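Local coordinates for protein cellulase IBT99 (Metagenomes, PDB 6WBT) that probably hydrolyses 6-phospho-alpha-glucosides as a family 4 glycosidase that binds NAD and a manganese ion, at residues 335-340 with 364-369. Sequence-based numbering, arbitrary orientation.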
# COMPACT_ATOMS: atom_id res chain seq x y z
N ASP A 335 8.59 -21.69 -25.46
CA ASP A 335 8.31 -20.28 -25.16
C ASP A 335 7.15 -19.76 -26.01
O ASP A 335 7.25 -18.73 -26.68
CB ASP A 335 9.57 -19.42 -25.33
CG ASP A 335 9.39 -18.01 -24.82
OD1 ASP A 335 9.10 -17.84 -23.62
OD2 ASP A 335 9.55 -17.06 -25.62
N GLU A 336 6.04 -20.50 -25.98
CA GLU A 336 4.90 -20.19 -26.83
C GLU A 336 4.06 -19.02 -26.31
O GLU A 336 3.17 -18.56 -27.02
CB GLU A 336 4.00 -21.42 -26.98
CG GLU A 336 4.75 -22.69 -27.37
CD GLU A 336 3.81 -23.78 -27.83
OE1 GLU A 336 3.72 -24.00 -29.06
OE2 GLU A 336 3.16 -24.42 -26.98
N ARG A 337 4.33 -18.55 -25.09
CA ARG A 337 3.61 -17.42 -24.50
C ARG A 337 2.11 -17.70 -24.41
O ARG A 337 1.28 -16.84 -24.70
CB ARG A 337 3.87 -16.12 -25.28
CG ARG A 337 5.34 -15.86 -25.56
CD ARG A 337 6.15 -15.89 -24.28
NE ARG A 337 6.64 -14.56 -23.91
CZ ARG A 337 7.86 -14.11 -24.21
NH1 ARG A 337 8.71 -14.88 -24.87
NH2 ARG A 337 8.22 -12.89 -23.83
N SER A 338 1.77 -18.92 -24.01
CA SER A 338 0.37 -19.30 -23.87
C SER A 338 -0.26 -18.61 -22.67
O SER A 338 0.34 -18.55 -21.59
CB SER A 338 0.24 -20.82 -23.73
OG SER A 338 -1.12 -21.21 -23.66
N ARG A 339 -1.46 -18.09 -22.86
CA ARG A 339 -2.17 -17.35 -21.82
C ARG A 339 -3.06 -18.33 -21.05
O ARG A 339 -4.10 -18.77 -21.56
CB ARG A 339 -2.99 -16.22 -22.43
CG ARG A 339 -3.63 -15.29 -21.41
CD ARG A 339 -4.45 -14.21 -22.10
NE ARG A 339 -5.01 -13.25 -21.15
CZ ARG A 339 -6.17 -13.42 -20.52
NH1 ARG A 339 -6.89 -14.51 -20.73
NH2 ARG A 339 -6.60 -12.49 -19.68
N GLN A 340 -2.66 -18.67 -19.83
CA GLN A 340 -3.39 -19.62 -19.00
C GLN A 340 -3.68 -19.01 -17.64
O GLN A 340 -3.07 -18.02 -17.24
CB GLN A 340 -2.60 -20.93 -18.82
CG GLN A 340 -2.18 -21.59 -20.12
CD GLN A 340 -3.35 -22.10 -20.93
OE1 GLN A 340 -4.45 -22.28 -20.41
NE2 GLN A 340 -3.12 -22.34 -22.22
N TYR A 364 1.08 -15.31 -19.03
CA TYR A 364 1.72 -15.81 -20.24
C TYR A 364 2.86 -16.75 -19.85
O TYR A 364 3.83 -16.32 -19.22
CB TYR A 364 2.22 -14.66 -21.11
CG TYR A 364 1.12 -13.81 -21.69
CD1 TYR A 364 0.51 -12.81 -20.95
CD2 TYR A 364 0.68 -14.01 -23.00
CE1 TYR A 364 -0.51 -12.04 -21.48
CE2 TYR A 364 -0.33 -13.24 -23.54
CZ TYR A 364 -0.92 -12.26 -22.78
OH TYR A 364 -1.93 -11.49 -23.31
N VAL A 365 2.73 -18.02 -20.23
CA VAL A 365 3.71 -19.03 -19.87
C VAL A 365 4.92 -18.90 -20.79
O VAL A 365 4.82 -19.16 -21.99
CB VAL A 365 3.12 -20.44 -19.94
CG1 VAL A 365 4.19 -21.49 -19.68
CG2 VAL A 365 1.97 -20.59 -18.95
N THR A 366 6.05 -18.49 -20.23
CA THR A 366 7.31 -18.38 -20.96
C THR A 366 8.25 -19.49 -20.52
O THR A 366 7.99 -20.22 -19.56
CB THR A 366 7.96 -17.01 -20.72
OG1 THR A 366 8.61 -17.01 -19.44
CG2 THR A 366 6.91 -15.91 -20.73
N ASP A 367 9.36 -19.62 -21.25
CA ASP A 367 10.38 -20.59 -20.85
C ASP A 367 11.12 -20.18 -19.59
O ASP A 367 11.96 -20.95 -19.10
CB ASP A 367 11.37 -20.82 -21.99
CG ASP A 367 12.24 -19.61 -22.26
OD1 ASP A 367 11.68 -18.52 -22.49
OD2 ASP A 367 13.48 -19.75 -22.24
N ARG A 368 10.85 -18.99 -19.05
CA ARG A 368 11.46 -18.51 -17.83
C ARG A 368 10.51 -18.53 -16.64
O ARG A 368 10.94 -18.26 -15.51
CB ARG A 368 11.98 -17.08 -18.03
CG ARG A 368 12.69 -16.85 -19.35
CD ARG A 368 12.91 -15.37 -19.61
NE ARG A 368 11.65 -14.63 -19.60
CZ ARG A 368 10.88 -14.45 -20.67
NH1 ARG A 368 11.24 -14.95 -21.84
NH2 ARG A 368 9.75 -13.76 -20.56
N GLY A 369 9.24 -18.85 -16.86
CA GLY A 369 8.23 -18.84 -15.83
C GLY A 369 6.95 -18.23 -16.36
O GLY A 369 6.71 -18.21 -17.57
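Ser338 O takes the backbone N-H of Val365 at 2.8 Å, nearly straight at 170°, and the CA of Tyr364 adds a weaker C-H...O contact at 3.4 Å. This is the open end of an antiparallel beta hairpin, strands 338-345 and 358-366, which continues the Rossmann-type sheet beyond strand 167-170. Next along, Arg339 and Tyr364 form a non-hydrogen-bonded pair, and the aliphatic part of the arginine lies over one face of the phenol ring, Arg339 CB 4.1 Å from Tyr364 CE2. The same ring stacks on Tyr364 of the second subunit, whose Glu371 takes the hydroxyl. Arg337 also reaches that subunit, pairing with its Glu193.

Ahead of the strand, where helix 321-334 ends, Asp335 ties the two segments together. Its OD1 accepts from Asp367 N at 3.0 Å through the anti lone pair, the carboxylate being swung away from the backbone N (chi1 -171°). OD2 forms a salt bridge with Arg337 NH1, modelled too short for its exact geometry to be trusted. Replacing Asp335 with an alanine would probably strip the Asp367 N-H of this acceptor and leave Arg337 NH1 without its nearby carboxylate. Thr366 CG2 lies over one face of the Arg337 guanidinium, whose NE hydrogen-bonds Tyr364 OH of the second subunit. Thr366 begins a type I turn ending at Gly369, and its hydroxyl closes an ST turn: Thr366 OG1 accepts from Arg368 N at 3.0 Å and donates to Gly369 O from above the carbonyl plane.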